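Local coordinates for autoinducer 2-binding protein LsrB (Clostridium saccharobutylicum DSM 13864, PDB 6DSP) that binds the quorum-sensing signal autoinducer-2 in the cleft between the two lobes of a periplasmic-binding-protein fold, at residues V135-D140 with T248-P253; I154-H159 with L219-D224. All blocks are in the same frame, centred on the assembly; numbering follows the deposited sequence.

Both interactions belong to the lobe built round the parallel sheet of strands 187-195, 155-160, 219-222 and 246-249, and their centres lie about 10 Å apart. Interaction 2 pairs the two inner strands; interaction 1 packs helix 127-144 on strand 246-249, the outermost of the four on its side. They join through the sheet backbone, where Thr-248 O is 2.8 Å from Cys-222 N and Phe-250 N is 3.2 Å from Cys-222 O, both probable hydrogen bonds. Gly-138 CA also packs on Leu-219 CD1 at 3.8 Å. Strands 219-222 and 246-249 both run out toward the ligand: the Phe-250 side chain comes within about 4 Å of PAV (nearest atoms), and Asn-223 and Asp-224 belong to the same pocket.

Interaction 1 of 2, residues V135-D140 with T248-P253; sequences VQMGYD and TGFASP
Torsions on both sides bring Met-137 and Thr-248 together. Met-137 sets CG opposite its carbonyl carbon (chi1 -70°) and bends at the thioether (chi3 -63°), which turns CE in toward Gly-249 and Phe-250, while Thr-248 places OG1 trans to its own N (chi1 -166°), on the side of the methionine. The contact is helix-on-sheet packing in one alpha/beta lobe of a periplasmic binding protein: helix 127-144 lies against the end of strand 246-249, an outermost strand of the four-stranded parallel sheet. Gly-138 and Thr-248 mark the closest backbones, with CA atoms 6.0 Å apart; a glycine at this helix position leaves the threonine methyl lying directly on the helix backbone, CG2 to Gly-138 N 3.8 Å. Beside it the Met-137 chain passes Thr-248 OG1, with CB at 3.5 Å and CE at 3.7 Å. This is van der Waals contact, for the hydroxyl has its hydrogen-bond partner in the carbonyl O of Arg-267. Gly-249, in a backbone conformation suited to glycine, carries the strand on to Phe-250 of the ligand pocket. The Phe-250 ring meets Trp-171 and Trp-271 edge-to-face and rests on Leu-130, Met-133 and Leu-134 of the same helix, linking this packing to the pocket wall. At the far reach of Met-137, the methyl CE sits 3.5 Å from Gly-249 O and 4.1 Å from Phe-250 CE1, approaching that ring obliquely.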
ATOM      1  N   VAL A 135       7.342  -6.174 -10.715  1.00 14.05           N
ATOM      2  CA  VAL A 135       7.764  -7.038 -11.808  1.00 15.01           C
ATOM      3  C   VAL A 135       9.257  -7.329 -11.726  1.00 15.42           C
ATOM      4  O   VAL A 135       9.687  -8.471 -11.950  1.00 15.90           O
ATOM      5  CB  VAL A 135       7.373  -6.413 -13.160  1.00 15.75           C
ATOM      6  CG1 VAL A 135       7.915  -7.270 -14.288  1.00 16.11           C
ATOM      7  CG2 VAL A 135       5.847  -6.245 -13.244  1.00 16.69           C
ATOM      8  N   GLN A 136      10.068  -6.310 -11.382  1.00 15.72           N
ATOM      9  CA  GLN A 136      11.516  -6.504 -11.309  1.00 16.54           C
ATOM     10  C   GLN A 136      11.902  -7.468 -10.197  1.00 15.64           C
ATOM     11  O   GLN A 136      12.813  -8.286 -10.363  1.00 16.25           O
ATOM     12  CB  GLN A 136      12.219  -5.162 -11.113  1.00 18.74           C
ATOM     13  CG  GLN A 136      13.734  -5.309 -11.096  1.00 23.04           C
ATOM     14  CD  GLN A 136      14.276  -5.682 -12.473  1.00 26.94           C
ATOM     15  OE1 GLN A 136      13.922  -5.065 -13.484  1.00 29.21           O
ATOM     16  NE2 GLN A 136      15.129  -6.696 -12.523  1.00 27.65           N
ATOM     17  N   MET A 137      11.233  -7.382  -9.038  1.00 15.29           N
ATOM     18  CA  MET A 137      11.513  -8.359  -7.988  1.00 14.93           C
ATOM     19  C   MET A 137      11.178  -9.755  -8.458  1.00 14.83           C
ATOM     20  O   MET A 137      11.934 -10.695  -8.200  1.00 15.30           O
ATOM     21  CB  MET A 137      10.684  -8.041  -6.748  1.00 15.10           C
ATOM     22  CG  MET A 137      11.133  -6.769  -6.024  1.00 15.30           C
ATOM     23  SD  MET A 137      10.386  -6.543  -4.394  1.00 15.30           S
ATOM     24  CE  MET A 137       8.674  -6.392  -4.823  1.00 14.77           C
ATOM     25  N   GLY A 138      10.052  -9.905  -9.158  1.00 13.62           N
ATOM     26  CA  GLY A 138       9.687 -11.209  -9.700  1.00 14.43           C
ATOM     27  C   GLY A 138      10.711 -11.713 -10.694  1.00 14.81           C
ATOM     28  O   GLY A 138      11.119 -12.875 -10.637  1.00 14.50           O
ATOM     29  N   TYR A 139      11.124 -10.841 -11.624  1.00 15.25           N
ATOM     30  CA  TYR A 139      12.150 -11.200 -12.601  1.00 16.57           C
ATOM     31  C   TYR A 139      13.414 -11.703 -11.899  1.00 16.49           C
ATOM     32  O   TYR A 139      13.968 -12.763 -12.235  1.00 16.86           O
ATOM     33  CB  TYR A 139      12.459  -9.955 -13.442  1.00 18.31           C
ATOM     34  CG  TYR A 139      13.530 -10.186 -14.500  1.00 20.57           C
ATOM     35  CD1 TYR A 139      14.883 -10.169 -14.166  1.00 21.56           C
ATOM     36  CD2 TYR A 139      13.192 -10.420 -15.824  1.00 21.87           C
ATOM     37  CE1 TYR A 139      15.882 -10.388 -15.112  1.00 22.96           C
ATOM     38  CE2 TYR A 139      14.175 -10.637 -16.791  1.00 23.19           C
ATOM     39  CZ  TYR A 139      15.517 -10.621 -16.429  1.00 23.99           C
ATOM     40  OH  TYR A 139      16.500 -10.836 -17.382  1.00 25.78           O
ATOM     41  N   ASP A 140      13.897 -10.942 -10.907  1.00 16.50           N
ATOM     42  CA  ASP A 140      15.136 -11.327 -10.244  1.00 17.54           C
ATOM     43  C   ASP A 140      15.012 -12.677  -9.541  1.00 17.13           C
ATOM     44  O   ASP A 140      15.918 -13.525  -9.617  1.00 18.13           O
ATOM     45  CB  ASP A 140      15.554 -10.244  -9.267  1.00 19.63           C
ATOM     46  CG  ASP A 140      16.023  -8.981  -9.985  1.00 22.32           C
ATOM     47  OD1 ASP A 140      16.386  -9.062 -11.174  1.00 24.58           O
ATOM     48  OD2 ASP A 140      16.072  -7.915  -9.367  1.00 23.14           O
ATOM     49  N   THR A 248       6.284 -12.950  -4.917  1.00 13.54           N
ATOM     50  CA  THR A 248       6.818 -11.684  -4.437  1.00 13.24           C
ATOM     51  C   THR A 248       5.644 -10.760  -4.194  1.00 12.38           C
ATOM     52  O   THR A 248       4.492 -11.137  -4.427  1.00 13.39           O
ATOM     53  CB  THR A 248       7.847 -11.081  -5.409  1.00 14.36           C
ATOM     54  OG1 THR A 248       8.570 -10.040  -4.742  1.00 14.71           O
ATOM     55  CG2 THR A 248       7.196 -10.561  -6.688  1.00 15.36           C
ATOM     56  N   GLY A 249       5.921  -9.556  -3.705  1.00 12.35           N
ATOM     57  CA  GLY A 249       4.839  -8.658  -3.359  1.00 12.51           C
ATOM     58  C   GLY A 249       5.307  -7.636  -2.355  1.00 12.16           C
ATOM     59  O   GLY A 249       6.504  -7.386  -2.215  1.00 12.94           O
ATOM     60  N   PHE A 250       4.328  -7.028  -1.679  1.00 12.33           N
ATOM     61  CA  PHE A 250       4.597  -5.989  -0.692  1.00 11.99           C
ATOM     62  C   PHE A 250       4.106  -6.419   0.691  1.00 12.04           C
ATOM     63  O   PHE A 250       2.919  -6.765   0.849  1.00 12.91           O
ATOM     64  CB  PHE A 250       3.868  -4.695  -1.063  1.00 12.42           C
ATOM     65  CG  PHE A 250       4.416  -3.981  -2.289  1.00 12.80           C
ATOM     66  CD1 PHE A 250       5.798  -3.990  -2.617  1.00 13.02           C
ATOM     67  CD2 PHE A 250       3.547  -3.244  -3.087  1.00 13.14           C
ATOM     68  CE1 PHE A 250       6.261  -3.279  -3.725  1.00 13.62           C
ATOM     69  CE2 PHE A 250       4.009  -2.521  -4.190  1.00 13.43           C
ATOM     70  CZ  PHE A 250       5.370  -2.543  -4.508  1.00 13.89           C
ATOM     71  N   ALA A 251       4.977  -6.300   1.700  1.00 12.13           N
ATOM     72  CA  ALA A 251       4.568  -6.505   3.089  1.00 13.10           C
ATOM     73  C   ALA A 251       5.681  -5.995   3.981  1.00 14.01           C
ATOM     74  O   ALA A 251       6.848  -5.966   3.584  1.00 14.96           O
ATOM     75  CB  ALA A 251       4.276  -7.983   3.397  1.00 13.97           C
ATOM     76  N   SER A 252       5.314  -5.591   5.200  1.00 14.52           N
ATOM     77  CA  SER A 252       6.329  -5.181   6.154  1.00 15.49           C
ATOM     78  C   SER A 252       7.224  -6.378   6.497  1.00 16.07           C
ATOM     79  O   SER A 252       6.770  -7.528   6.536  1.00 16.19           O
ATOM     80  CB  SER A 252       5.709  -4.500   7.383  1.00 16.35           C
ATOM     81  OG  SER A 252       4.633  -5.255   7.931  1.00 16.75           O
ATOM     82  N   PRO A 253       8.512  -6.138   6.732  1.00 16.23           N
ATOM     83  CA  PRO A 253       9.466  -7.260   6.749  1.00 16.76           C
ATOM     84  C   PRO A 253       9.297  -8.230   7.902  1.00 16.10           C
ATOM     85  O   PRO A 253       9.503  -9.435   7.699  1.00 15.78           O
ATOM     86  CB  PRO A 253      10.829  -6.556   6.760  1.00 17.63           C
ATOM     87  CG  PRO A 253      10.530  -5.165   7.320  1.00 18.14           C
ATOM     88  CD  PRO A 253       9.171  -4.819   6.787  1.00 17.20           C
TER

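Interaction 2 of 2, residues I154-H159 with L219-D224; sequences IKYCWH and LIICND. With PAV ((2R,4S)-2-methyl-2,3,3,4-tetrahydroxytetrahydrofuran), chain C.
Ile-221 and Trp-158 form the apolar centre, lying side by side and pointing the same way from the sheet. Ile-221 CG2 is 3.6 Å from Trp-158 CZ3 and makes a CH-pi contact over the six-membered ring, 4.0 Å from its centroid and 27° off the normal; CD1 covers the same face of the indole nearer its rim. With CG of Trp-158 beside its backbone N (chi1 -62°), the indole swings over toward the neighbouring strand. Next to this pair Tyr-156 and Leu-219 meet through their CB atoms at 3.7 Å. On the other face of the sheet Ile-220 CG2 touches His-159 CB at 4.0 Å.

The backbone beneath is a parallel beta pair, the two inner strands of one of the two alpha/beta lobes of this periplasmic-binding-protein fold. Leu-219 N bonds to Lys-155 O, Cys-157 N to Leu-219 O, Ile-221 N to Cys-157 O and His-159 N to Ile-221 O. The third is nearly straight, 175° at the hydrogen and 2.9 Å from Ile-221 N to Cys-157 O.

Where strand 219-222 ends, Asn-223 centres an inverse gamma turn and brings its amide up to the edge of the indole, OD1 3.3 Å from Trp-158 CE3. This buried oxygen has no hydrogen-bond partner in the model. Farther out, Asp-224 OD2 accepts hydrogen bonds from the backbone N atoms of Thr-226 and Ala-227, capping the turn that leads into helix 227-237. Its OD1 takes a hydrogen bond from Gln-168 NE2, which also bonds PAV, and Asp-224 CA itself lies 3.5 Å from PAV O5.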
ATOM      1  N   ILE A 154       6.838 -17.159 -19.114  1.00 18.02           N
ATOM      2  CA  ILE A 154       6.546 -17.189 -17.679  1.00 17.44           C
ATOM      3  C   ILE A 154       5.041 -17.093 -17.456  1.00 17.57           C
ATOM      4  O   ILE A 154       4.389 -16.152 -17.917  1.00 18.44           O
ATOM      5  CB  ILE A 154       7.275 -16.016 -16.988  1.00 17.40           C
ATOM      6  CG1 ILE A 154       8.817 -16.120 -17.088  1.00 17.75           C
ATOM      7  CG2 ILE A 154       6.779 -15.795 -15.526  1.00 17.03           C
ATOM      8  CD1 ILE A 154       9.401 -17.393 -16.494  1.00 18.38           C
ATOM      9  N   LYS A 155       4.494 -18.044 -16.702  1.00 16.42           N
ATOM     10  CA  LYS A 155       3.088 -18.054 -16.335  1.00 16.40           C
ATOM     11  C   LYS A 155       2.929 -17.332 -15.004  1.00 15.43           C
ATOM     12  O   LYS A 155       3.635 -17.636 -14.033  1.00 15.26           O
ATOM     13  CB  LYS A 155       2.596 -19.495 -16.197  1.00 17.82           C
ATOM     14  CG  LYS A 155       2.422 -20.201 -17.540  1.00 20.33           C
ATOM     15  CD  LYS A 155       1.805 -21.585 -17.366  1.00 23.49           C
ATOM     16  CE  LYS A 155       1.450 -22.175 -18.713  1.00 26.98           C
ATOM     17  NZ  LYS A 155       0.752 -23.477 -18.616  1.00 29.59           N
ATOM     18  N   TYR A 156       2.041 -16.349 -14.963  1.00 14.39           N
ATOM     19  CA  TYR A 156       1.937 -15.546 -13.745  1.00 14.33           C
ATOM     20  C   TYR A 156       0.506 -15.060 -13.547  1.00 13.87           C
ATOM     21  O   TYR A 156      -0.346 -15.146 -14.434  1.00 14.56           O
ATOM     22  CB  TYR A 156       2.888 -14.340 -13.792  1.00 14.06           C
ATOM     23  CG  TYR A 156       2.381 -13.263 -14.710  1.00 14.47           C
ATOM     24  CD1 TYR A 156       2.573 -13.334 -16.104  1.00 15.34           C
ATOM     25  CD2 TYR A 156       1.692 -12.175 -14.205  1.00 14.73           C
ATOM     26  CE1 TYR A 156       2.067 -12.350 -16.925  1.00 15.84           C
ATOM     27  CE2 TYR A 156       1.191 -11.196 -15.034  1.00 15.19           C
ATOM     28  CZ  TYR A 156       1.356 -11.292 -16.367  1.00 15.61           C
ATOM     29  OH  TYR A 156       0.856 -10.305 -17.172  1.00 16.35           O
ATOM     30  N   CYS A 157       0.261 -14.519 -12.357  1.00 13.52           N
ATOM     31  CA  CYS A 157      -0.959 -13.739 -12.131  1.00 13.41           C
ATOM     32  C   CYS A 157      -0.727 -12.826 -10.947  1.00 12.70           C
ATOM     33  O   CYS A 157       0.308 -12.893 -10.275  1.00 13.37           O
ATOM     34  CB  CYS A 157      -2.197 -14.635 -11.885  1.00 14.48           C
ATOM     35  SG  CYS A 157      -2.260 -15.499 -10.311  1.00 15.08           S
ATOM     36  N   TRP A 158      -1.724 -11.972 -10.692  1.00 12.39           N
ATOM     37  CA  TRP A 158      -1.736 -11.046  -9.567  1.00 12.20           C
ATOM     38  C   TRP A 158      -2.730 -11.536  -8.510  1.00 12.15           C
ATOM     39  O   TRP A 158      -3.804 -12.062  -8.847  1.00 13.62           O
ATOM     40  CB  TRP A 158      -2.171  -9.639 -10.021  1.00 12.72           C
ATOM     41  CG  TRP A 158      -1.263  -8.995 -11.015  1.00 13.28           C
ATOM     42  CD1 TRP A 158      -1.157  -9.289 -12.346  1.00 14.57           C
ATOM     43  CD2 TRP A 158      -0.379  -7.901 -10.769  1.00 13.32           C
ATOM     44  NE1 TRP A 158      -0.225  -8.455 -12.931  1.00 14.48           N
ATOM     45  CE2 TRP A 158       0.260  -7.591 -11.987  1.00 14.09           C
ATOM     46  CE3 TRP A 158      -0.068  -7.147  -9.636  1.00 14.15           C
ATOM     47  CZ2 TRP A 158       1.222  -6.583 -12.092  1.00 14.54           C
ATOM     48  CZ3 TRP A 158       0.869  -6.147  -9.734  1.00 14.71           C
ATOM     49  CH2 TRP A 158       1.496  -5.856 -10.951  1.00 15.03           C
ATOM     50  N   HIS A 159      -2.348 -11.399  -7.241  1.00 11.55           N
ATOM     51  CA  HIS A 159      -3.185 -11.751  -6.077  1.00 11.83           C
ATOM     52  C   HIS A 159      -3.113 -10.566  -5.122  1.00 11.31           C
ATOM     53  O   HIS A 159      -2.050 -10.275  -4.564  1.00 11.87           O
ATOM     54  CB  HIS A 159      -2.651 -13.033  -5.413  1.00 12.13           C
ATOM     55  CG  HIS A 159      -3.347 -13.393  -4.125  1.00 12.03           C
ATOM     56  ND1 HIS A 159      -2.912 -14.426  -3.316  1.00 12.59           N
ATOM     57  CD2 HIS A 159      -4.413 -12.834  -3.487  1.00 11.98           C
ATOM     58  CE1 HIS A 159      -3.682 -14.494  -2.238  1.00 12.17           C
ATOM     59  NE2 HIS A 159      -4.595 -13.539  -2.316  1.00 11.77           N
ATOM     60  N   LEU A 219       5.024 -17.453 -11.324  1.00 13.99           N
ATOM     61  CA  LEU A 219       5.167 -16.213 -10.564  1.00 13.43           C
ATOM     62  C   LEU A 219       3.800 -15.775 -10.073  1.00 13.01           C
ATOM     63  O   LEU A 219       2.845 -15.702 -10.865  1.00 13.50           O
ATOM     64  CB  LEU A 219       5.732 -15.126 -11.519  1.00 13.92           C
ATOM     65  CG  LEU A 219       5.721 -13.694 -11.008  1.00 14.34           C
ATOM     66  CD1 LEU A 219       6.640 -13.547  -9.775  1.00 14.43           C
ATOM     67  CD2 LEU A 219       6.096 -12.749 -12.140  1.00 15.13           C
ATOM     68  N   ILE A 220       3.710 -15.440  -8.788  1.00 12.49           N
ATOM     69  CA  ILE A 220       2.477 -14.856  -8.233  1.00 12.32           C
ATOM     70  C   ILE A 220       2.857 -13.521  -7.625  1.00 12.65           C
ATOM     71  O   ILE A 220       3.675 -13.480  -6.697  1.00 13.21           O
ATOM     72  CB  ILE A 220       1.818 -15.766  -7.174  1.00 13.17           C
ATOM     73  CG1 ILE A 220       1.654 -17.203  -7.712  1.00 14.72           C
ATOM     74  CG2 ILE A 220       0.440 -15.141  -6.759  1.00 13.43           C
ATOM     75  CD1 ILE A 220       1.173 -18.188  -6.662  1.00 15.33           C
ATOM     76  N   ILE A 221       2.301 -12.436  -8.176  1.00 11.90           N
ATOM     77  CA  ILE A 221       2.626 -11.084  -7.715  1.00 12.04           C
ATOM     78  C   ILE A 221       1.564 -10.701  -6.692  1.00 12.05           C
ATOM     79  O   ILE A 221       0.401 -10.505  -7.048  1.00 12.65           O
ATOM     80  CB  ILE A 221       2.651 -10.068  -8.876  1.00 12.64           C
ATOM     81  CG1 ILE A 221       3.646 -10.513  -9.986  1.00 14.28           C
ATOM     82  CG2 ILE A 221       3.021  -8.697  -8.336  1.00 13.49           C
ATOM     83  CD1 ILE A 221       3.543  -9.637 -11.239  1.00 15.60           C
ATOM     84  N   CYS A 222       1.980 -10.565  -5.439  1.00 11.77           N
ATOM     85  CA  CYS A 222       1.058 -10.353  -4.314  1.00 11.70           C
ATOM     86  C   CYS A 222       1.219  -8.927  -3.792  1.00 11.56           C
ATOM     87  O   CYS A 222       1.844  -8.714  -2.744  1.00 12.45           O
ATOM     88  CB  CYS A 222       1.374 -11.364  -3.214  1.00 12.31           C
ATOM     89  SG  CYS A 222       1.115 -13.060  -3.788  1.00 13.53           S
ATOM     90  N   ASN A 223       0.644  -7.949  -4.520  1.00 11.36           N
ATOM     91  CA  ASN A 223       0.776  -6.533  -4.186  1.00 11.90           C
ATOM     92  C   ASN A 223      -0.186  -6.086  -3.085  1.00 11.96           C
ATOM     93  O   ASN A 223      -0.941  -5.126  -3.248  1.00 12.54           O
ATOM     94  CB  ASN A 223       0.605  -5.662  -5.438  1.00 12.52           C
ATOM     95  CG  ASN A 223      -0.654  -6.018  -6.250  1.00 12.99           C
ATOM     96  OD1 ASN A 223      -0.938  -7.198  -6.503  1.00 13.19           O
ATOM     97  ND2 ASN A 223      -1.363  -4.999  -6.705  1.00 13.70           N
ATOM     98  N   ASP A 224      -0.145  -6.797  -1.953  1.00 11.14           N
ATOM     99  CA  ASP A 224      -1.005  -6.534  -0.809  1.00 10.68           C
ATOM    100  C   ASP A 224      -0.394  -7.228   0.404  1.00 10.84           C
ATOM    101  O   ASP A 224       0.064  -8.371   0.314  1.00 11.84           O
ATOM    102  CB  ASP A 224      -2.415  -7.048  -1.068  1.00 10.77           C
ATOM    103  CG  ASP A 224      -3.266  -7.006   0.197  1.00 11.31           C
ATOM    104  OD1 ASP A 224      -3.662  -5.881   0.588  1.00 11.34           O
ATOM    105  OD2 ASP A 224      -3.479  -8.077   0.815  1.00 11.71           O
TER
HETATM  106  O2  PAV C 401       0.486  -3.320  -0.524  1.00 16.29           O
HETATM  107  C2  PAV C 401       0.044  -2.699   0.702  1.00 12.17           C
HETATM  108  C1  PAV C 401       1.141  -2.680   1.789  1.00 16.09           C
HETATM  109  O5  PAV C 401      -0.972  -3.700   1.266  1.00 11.84           O
HETATM  110  C5  PAV C 401      -1.814  -2.997   2.072  1.00 12.63           C
HETATM  111  C4  PAV C 401      -1.518  -1.500   1.869  1.00 13.53           C
HETATM  112  O4  PAV C 401      -2.731  -0.764   1.739  1.00 12.39           O
HETATM  113  C3  PAV C 401      -0.648  -1.526   0.608  1.00 12.52           C
HETATM  114  O3  PAV C 401       0.235  -0.437   0.599  1.00 13.45           O
HETATM  115  O13 PAV C 401      -1.462  -1.538  -0.543  1.00 12.53           O